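Local coordinates for protein LRA-12 (Uncultured bacterium, PDB 5AEB) that probably hydrolyses beta-lactam antibiotics, carbapenems among them, as a class B3 metallo-beta-lactamase with two zinc ions in its active site, at residues I33-Y41 against V52-I63; I79-Y87 against H161-L169. One frame throughout, in Å; residues are numbered along the deposited sequence.

Contact 1 (I33-Y41 against V52-I63)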
# COMPACT_ATOMS: atom_id res chain seq x y z
N ILE A 33 -6.12 -7.46 5.83
CA ILE A 33 -5.74 -7.67 7.24
C ILE A 33 -5.43 -6.36 7.96
O ILE A 33 -4.69 -6.32 8.95
CB ILE A 33 -4.55 -8.67 7.39
CG1 ILE A 33 -3.35 -8.17 6.61
CG2 ILE A 33 -4.98 -10.08 6.98
CD1 ILE A 33 -2.05 -8.90 6.94
N GLY A 34 -6.03 -5.29 7.46
CA GLY A 34 -5.65 -3.96 7.94
C GLY A 34 -6.64 -3.43 8.96
O GLY A 34 -7.46 -4.19 9.52
N THR A 35 -6.57 -2.13 9.19
CA THR A 35 -7.50 -1.50 10.09
C THR A 35 -8.73 -1.06 9.32
O THR A 35 -8.89 -1.39 8.15
CB THR A 35 -6.88 -0.30 10.86
OG1 THR A 35 -6.64 0.80 9.98
CG2 THR A 35 -5.62 -0.73 11.57
N TYR A 36 -9.60 -0.32 9.98
CA TYR A 36 -10.82 0.10 9.35
C TYR A 36 -10.51 0.98 8.12
O TYR A 36 -11.21 0.86 7.11
CB TYR A 36 -11.76 0.79 10.35
CG TYR A 36 -13.11 1.09 9.76
CD1 TYR A 36 -13.33 2.27 9.06
CD2 TYR A 36 -14.19 0.19 9.90
CE1 TYR A 36 -14.55 2.56 8.49
CE2 TYR A 36 -15.43 0.48 9.34
CZ TYR A 36 -15.60 1.67 8.63
OH TYR A 36 -16.80 2.01 8.04
N ASP A 37 -9.46 1.81 8.19
CA ASP A 37 -8.99 2.63 7.04
C ASP A 37 -7.55 2.37 6.52
O ASP A 37 -7.27 2.65 5.36
CB ASP A 37 -9.17 4.13 7.26
CG ASP A 37 -9.11 4.94 5.95
OD1 ASP A 37 -9.88 4.67 5.00
OD2 ASP A 37 -8.28 5.86 5.86
N LEU A 38 -6.63 1.87 7.34
CA LEU A 38 -5.27 1.58 6.84
C LEU A 38 -5.20 0.18 6.26
O LEU A 38 -5.27 -0.81 6.97
CB LEU A 38 -4.19 1.86 7.89
CG LEU A 38 -4.34 3.24 8.54
CD1 LEU A 38 -3.24 3.52 9.55
CD2 LEU A 38 -4.35 4.32 7.45
N ALA A 39 -5.07 0.11 4.95
CA ALA A 39 -5.23 -1.15 4.22
C ALA A 39 -3.94 -1.92 4.22
O ALA A 39 -2.88 -1.40 3.83
CB ALA A 39 -5.70 -0.89 2.80
N CYS A 40 -4.02 -3.15 4.71
CA CYS A 40 -2.90 -4.08 4.71
C CYS A 40 -3.42 -5.36 4.09
O CYS A 40 -4.59 -5.75 4.30
CB CYS A 40 -2.44 -4.36 6.13
SG CYS A 40 -2.07 -2.83 7.01
N TYR A 41 -2.54 -6.03 3.36
CA TYR A 41 -2.95 -7.19 2.60
C TYR A 41 -2.02 -8.35 2.88
O TYR A 41 -0.82 -8.15 3.14
CB TYR A 41 -2.97 -6.87 1.11
CG TYR A 41 -3.87 -5.69 0.79
CD1 TYR A 41 -5.25 -5.85 0.68
CD2 TYR A 41 -3.33 -4.42 0.60
CE1 TYR A 41 -6.08 -4.77 0.40
CE2 TYR A 41 -4.14 -3.33 0.34
CZ TYR A 41 -5.52 -3.51 0.22
OH TYR A 41 -6.32 -2.42 -0.05
N VAL A 52 1.55 -6.74 2.61
CA VAL A 52 1.71 -5.43 1.94
C VAL A 52 1.17 -4.38 2.90
O VAL A 52 -0.01 -4.45 3.29
CB VAL A 52 0.92 -5.35 0.61
CG1 VAL A 52 1.13 -4.00 -0.06
CG2 VAL A 52 1.29 -6.50 -0.34
N ASN A 53 2.04 -3.46 3.33
CA ASN A 53 1.72 -2.42 4.32
C ASN A 53 1.51 -2.86 5.74
O ASN A 53 1.15 -3.99 6.00
CB ASN A 53 0.51 -1.55 3.88
CG ASN A 53 0.75 -0.85 2.55
OD1 ASN A 53 1.92 -0.58 2.16
ND2 ASN A 53 -0.32 -0.53 1.86
N THR A 54 1.74 -1.94 6.67
CA THR A 54 1.18 -2.05 8.04
C THR A 54 0.28 -0.81 8.28
O THR A 54 -0.02 -0.06 7.36
CB THR A 54 2.30 -2.09 9.12
OG1 THR A 54 2.90 -0.79 9.23
CG2 THR A 54 3.36 -3.09 8.75
N GLY A 55 -0.20 -0.65 9.51
CA GLY A 55 -0.90 0.59 9.87
C GLY A 55 0.09 1.45 10.64
O GLY A 55 1.28 1.48 10.29
N LEU A 56 -0.41 2.14 11.68
CA LEU A 56 0.45 2.95 12.56
C LEU A 56 1.34 2.07 13.45
O LEU A 56 1.21 0.85 13.43
CB LEU A 56 -0.41 3.87 13.43
CG LEU A 56 -1.42 4.72 12.66
CD1 LEU A 56 -2.58 5.18 13.54
CD2 LEU A 56 -0.71 5.89 11.98
N ALA A 57 2.20 2.70 14.25
CA ALA A 57 3.07 1.95 15.17
C ALA A 57 2.36 0.83 15.98
O ALA A 57 2.86 -0.30 16.01
CB ALA A 57 3.88 2.88 16.07
N ALA A 58 1.19 1.12 16.55
CA ALA A 58 0.44 0.16 17.41
C ALA A 58 -0.31 -0.96 16.65
O ALA A 58 -0.84 -1.89 17.27
CB ALA A 58 -0.53 0.90 18.34
N SER A 59 -0.34 -0.87 15.32
CA SER A 59 -1.08 -1.82 14.48
C SER A 59 -0.48 -3.25 14.42
O SER A 59 -1.15 -4.19 13.95
CB SER A 59 -1.21 -1.26 13.05
OG SER A 59 0.06 -1.25 12.40
N ALA A 60 0.76 -3.43 14.87
CA ALA A 60 1.36 -4.75 14.80
C ALA A 60 0.54 -5.86 15.48
O ALA A 60 0.41 -6.97 14.92
CB ALA A 60 2.78 -4.73 15.32
N LEU A 61 -0.05 -5.57 16.64
CA LEU A 61 -0.95 -6.53 17.32
C LEU A 61 -2.13 -6.99 16.44
O LEU A 61 -2.36 -8.19 16.28
CB LEU A 61 -1.46 -5.98 18.65
CG LEU A 61 -2.52 -6.77 19.47
CD1 LEU A 61 -2.08 -8.23 19.73
CD2 LEU A 61 -2.84 -6.02 20.77
N GLN A 62 -2.87 -6.03 15.86
CA GLN A 62 -4.03 -6.34 15.03
C GLN A 62 -3.63 -7.18 13.83
O GLN A 62 -4.35 -8.09 13.47
CB GLN A 62 -4.64 -5.06 14.48
CG GLN A 62 -5.59 -4.33 15.39
CD GLN A 62 -5.98 -3.01 14.77
OE1 GLN A 62 -6.59 -2.99 13.70
NE2 GLN A 62 -5.58 -1.91 15.40
N ILE A 63 -2.54 -6.80 13.17
CA ILE A 63 -2.04 -7.52 12.00
C ILE A 63 -1.73 -9.00 12.30
O ILE A 63 -2.24 -9.90 11.61
CB ILE A 63 -0.81 -6.79 11.38
CG1 ILE A 63 -1.27 -5.47 10.78
CG2 ILE A 63 -0.13 -7.67 10.31
CD1 ILE A 63 -0.19 -4.41 10.72
O HOH W 1 -7.83 -4.68 12.11
O HOH W 2 -1.67 0.99 5.24
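Tyr41 and Val52 form an antiparallel hydrogen-bonded pair, Tyr41 N to Val52 O at 3.0 Å and Val52 N to Tyr41 O at 2.8 Å; beyond it regular pairing stops, since residues 33-40 run up to strand 41-45 as a loop and the chain after Val52 leaves strand 48-52. Tyr41 CB and Val52 CB lie 4.2 Å apart on one face of the sheet. Asn53 continues the link: its ND2 reaches Ala39 O in a weak bond, while its OD1 is taken by Thr82 and Thr83. With SG anti to its carbonyl carbon (chi1 -54°), Cys40 lays its sulfur against the Thr54 peptide, 3.3 Å from Thr54 C. Leu38 sends one branch, CD1, over Gly55, 3.8 Å from its CA, and the same methyl meets Leu56 CG, the two leucines crossing at about a right angle. Ile33 CD1 and Ile63 CG2 touch methyl to methyl at 4.1 Å. Thr35 CG2 abuts Gln62 OE1 at 3.3 Å, and a water sits within hydrogen-bonding distance of both Gly34 O and that OE1. A second water lies between Ala39 O and Thr54 O, close enough to bond to either. The loop between strands 30-32 and 41-45 is thus packed against the connection from strand 48-52 and the first turn of helix 60-69; helix 93-100 packs on Thr54 and Ile63, and Leu38 also rests on the zinc ligands Asp88 and His227.

Contact 2 (I79-Y87 against H161-L169). With ZN (zinc ion), chain D.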
# COMPACT_ATOMS: atom_id res chain seq x y z
N ILE A 79 7.91 -12.30 2.76
CA ILE A 79 8.11 -11.05 2.04
C ILE A 79 7.21 -9.95 2.62
O ILE A 79 6.05 -10.20 2.96
CB ILE A 79 7.92 -11.19 0.51
CG1 ILE A 79 8.87 -12.27 -0.05
CG2 ILE A 79 8.12 -9.83 -0.18
CD1 ILE A 79 8.78 -12.49 -1.55
N LEU A 80 7.81 -8.78 2.80
CA LEU A 80 7.14 -7.55 3.20
C LEU A 80 7.27 -6.52 2.08
O LEU A 80 8.38 -6.27 1.58
CB LEU A 80 7.80 -6.98 4.49
CG LEU A 80 7.87 -7.94 5.69
CD1 LEU A 80 8.71 -7.35 6.81
CD2 LEU A 80 6.47 -8.33 6.17
N LEU A 81 6.14 -5.94 1.70
CA LEU A 81 6.09 -4.87 0.72
C LEU A 81 5.36 -3.64 1.27
O LEU A 81 4.61 -3.74 2.24
CB LEU A 81 5.38 -5.37 -0.55
CG LEU A 81 5.94 -6.63 -1.22
CD1 LEU A 81 4.99 -7.12 -2.30
CD2 LEU A 81 7.32 -6.33 -1.80
N THR A 82 5.57 -2.49 0.63
CA THR A 82 4.76 -1.32 0.90
C THR A 82 4.47 -0.56 -0.38
O THR A 82 5.28 -0.57 -1.30
CB THR A 82 5.38 -0.35 1.96
OG1 THR A 82 4.48 0.75 2.24
CG2 THR A 82 6.73 0.24 1.46
N THR A 83 3.33 0.12 -0.43
CA THR A 83 3.01 0.98 -1.57
C THR A 83 3.56 2.42 -1.45
O THR A 83 3.44 3.22 -2.40
CB THR A 83 1.50 1.04 -1.74
OG1 THR A 83 0.91 1.42 -0.48
CG2 THR A 83 0.97 -0.37 -2.16
N GLN A 84 4.19 2.74 -0.31
CA GLN A 84 4.24 4.12 0.10
C GLN A 84 5.04 4.27 1.38
O GLN A 84 4.60 3.75 2.41
CB GLN A 84 2.77 4.50 0.48
CG GLN A 84 2.33 5.80 0.01
CD GLN A 84 1.13 6.28 0.76
OE1 GLN A 84 1.28 7.03 1.76
NE2 GLN A 84 -0.10 5.89 0.28
N ALA A 85 6.10 5.08 1.40
CA ALA A 85 6.85 5.23 2.66
C ALA A 85 6.34 6.38 3.55
O ALA A 85 7.01 7.41 3.71
CB ALA A 85 8.34 5.36 2.39
N HIS A 86 5.14 6.21 4.09
CA HIS A 86 4.58 7.14 5.06
C HIS A 86 4.24 6.36 6.28
O HIS A 86 3.93 5.19 6.19
CB HIS A 86 3.31 7.81 4.55
CG HIS A 86 3.54 9.00 3.66
ND1 HIS A 86 2.59 9.47 2.81
CD2 HIS A 86 4.65 9.83 3.50
CE1 HIS A 86 3.10 10.53 2.13
NE2 HIS A 86 4.35 10.76 2.58
N TYR A 87 4.24 7.05 7.42
CA TYR A 87 4.05 6.41 8.73
C TYR A 87 2.73 5.67 8.88
O TYR A 87 2.66 4.74 9.67
CB TYR A 87 4.21 7.43 9.87
CG TYR A 87 3.04 8.38 10.04
CD1 TYR A 87 2.95 9.55 9.28
CD2 TYR A 87 2.00 8.09 10.93
CE1 TYR A 87 1.87 10.42 9.42
CE2 TYR A 87 0.92 8.95 11.08
CZ TYR A 87 0.85 10.11 10.33
OH TYR A 87 -0.24 10.97 10.48
N HIS A 161 3.12 10.82 -4.78
CA HIS A 161 2.70 10.73 -3.37
C HIS A 161 3.93 10.62 -2.50
O HIS A 161 4.06 11.36 -1.51
CB HIS A 161 1.75 9.58 -3.10
CG HIS A 161 1.17 9.57 -1.68
ND1 HIS A 161 0.11 10.32 -1.33
CD2 HIS A 161 1.57 8.90 -0.52
CE1 HIS A 161 -0.16 10.14 -0.03
NE2 HIS A 161 0.73 9.25 0.47
N THR A 162 4.82 9.69 -2.86
CA THR A 162 6.17 9.66 -2.32
C THR A 162 7.10 9.52 -3.52
O THR A 162 6.66 9.26 -4.65
CB THR A 162 6.41 8.56 -1.23
OG1 THR A 162 6.28 7.24 -1.80
CG2 THR A 162 5.47 8.70 -0.10
N LYS A 163 8.39 9.74 -3.29
CA LYS A 163 9.35 9.60 -4.39
C LYS A 163 9.39 8.14 -4.91
O LYS A 163 9.76 7.91 -6.05
CB LYS A 163 10.75 10.05 -3.96
CG LYS A 163 10.80 11.48 -3.46
CD LYS A 163 12.24 11.92 -3.21
CE LYS A 163 12.27 13.26 -2.47
NZ LYS A 163 13.38 14.11 -2.99
N GLY A 164 9.04 7.17 -4.06
CA GLY A 164 9.02 5.77 -4.45
C GLY A 164 7.67 5.09 -4.30
O GLY A 164 7.60 3.87 -4.19
N SER A 165 6.58 5.84 -4.27
CA SER A 165 5.30 5.16 -4.13
C SER A 165 5.04 4.28 -5.37
O SER A 165 5.54 4.55 -6.48
CB SER A 165 4.13 6.11 -3.78
OG SER A 165 4.20 7.34 -4.48
N CYS A 166 4.28 3.21 -5.15
CA CYS A 166 4.20 2.14 -6.15
C CYS A 166 2.95 1.31 -5.99
O CYS A 166 2.30 1.33 -4.94
CB CYS A 166 5.45 1.23 -6.04
SG CYS A 166 5.57 0.46 -4.41
N SER A 167 2.60 0.59 -7.04
CA SER A 167 1.47 -0.31 -7.01
C SER A 167 2.01 -1.72 -7.35
O SER A 167 3.14 -1.85 -7.85
CB SER A 167 0.46 0.15 -8.06
OG SER A 167 -0.06 1.43 -7.73
N PHE A 168 1.20 -2.73 -7.10
CA PHE A 168 1.51 -4.10 -7.43
C PHE A 168 0.37 -4.70 -8.24
O PHE A 168 -0.80 -4.58 -7.90
CB PHE A 168 1.79 -4.97 -6.19
CG PHE A 168 2.85 -4.41 -5.30
CD1 PHE A 168 4.19 -4.70 -5.55
CD2 PHE A 168 2.52 -3.56 -4.26
CE1 PHE A 168 5.19 -4.15 -4.74
CE2 PHE A 168 3.50 -3.02 -3.45
CZ PHE A 168 4.84 -3.30 -3.70
N LEU A 169 0.76 -5.31 -9.34
CA LEU A 169 -0.13 -5.98 -10.26
C LEU A 169 0.20 -7.48 -10.24
O LEU A 169 1.38 -7.88 -10.42
CB LEU A 169 0.10 -5.40 -11.66
CG LEU A 169 -0.75 -5.79 -12.86
CD1 LEU A 169 -2.18 -5.29 -12.63
CD2 LEU A 169 -0.10 -5.10 -14.09
ZN ZN D . 0.93 8.76 2.16
O HOH W 3 -0.38 8.22 3.38
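Leu81, the last residue of strand 77-81, meets Phe168 of strand 166-173: its CD1 methyl sits over one face of the ring, 4.1 Å from the centroid, a CH-pi contact, while its CB reaches the rim at CZ. The carbonyl oxygen of Thr82 lies at the edge of the same ring and is 3.3 Å from Cys166 SG. Thr83 gives the backbone link: its O accepts from Cys166 N at 2.9 Å, although the donor stands 38° out of the carbonyl plane. Its CG2 adds a contact at the Phe168 edge, and its OG1 bonds to Ser226. Gln84 then stretches its extended chain to the metal, binding zinc through OE1 at 1.8 Å. At Ala85 the backbone makes an inverse gamma turn. His86 follows, ND1 to zinc at 1.9 Å; Thr162 CG2 covers one face of its ring, 3.7 Å from the centroid. His161, CG anti to its N (chi1 -173°), brings NE2 to 1.8 Å from the same zinc, its ring plane 66° from that of His86. A water completes four ligands. Asp110 accepts from both Thr162 OG1 and Ala85 N, joining the two segments from a second shell. Gln84 and His86, with Asp88 and His89 of the second zinc, give Gln-X-His-X-Asp-His, a variant of the HXHXDH motif of the metallo-beta-lactamase fold in which glutamine replaces the first histidine.

How the contacts relate
From the N terminus, contact 1 closes first, a short loop holding the hairpin of strands 41-45 and 48-52, and leads into helix 60-69. Strand 77-81 follows that helix, and only then does contact 2 open; the two are in series, neither enclosing the other. Contact 2 closes a much longer loop of 73 residues and ties the seven-stranded sheet to the five-stranded one, whereas contact 1 stays within the first sheet and the loop and helix next to it. Asn53 N lies 2.8 Å from Leu81 O, a probable hydrogen bond that carries the pairing of strands 48-52 and 77-81 one residue past the end of the former. Contact 2 supplies three ligands of one zinc, and contact 1 backs the site through Leu38, which lies against ligands of the other.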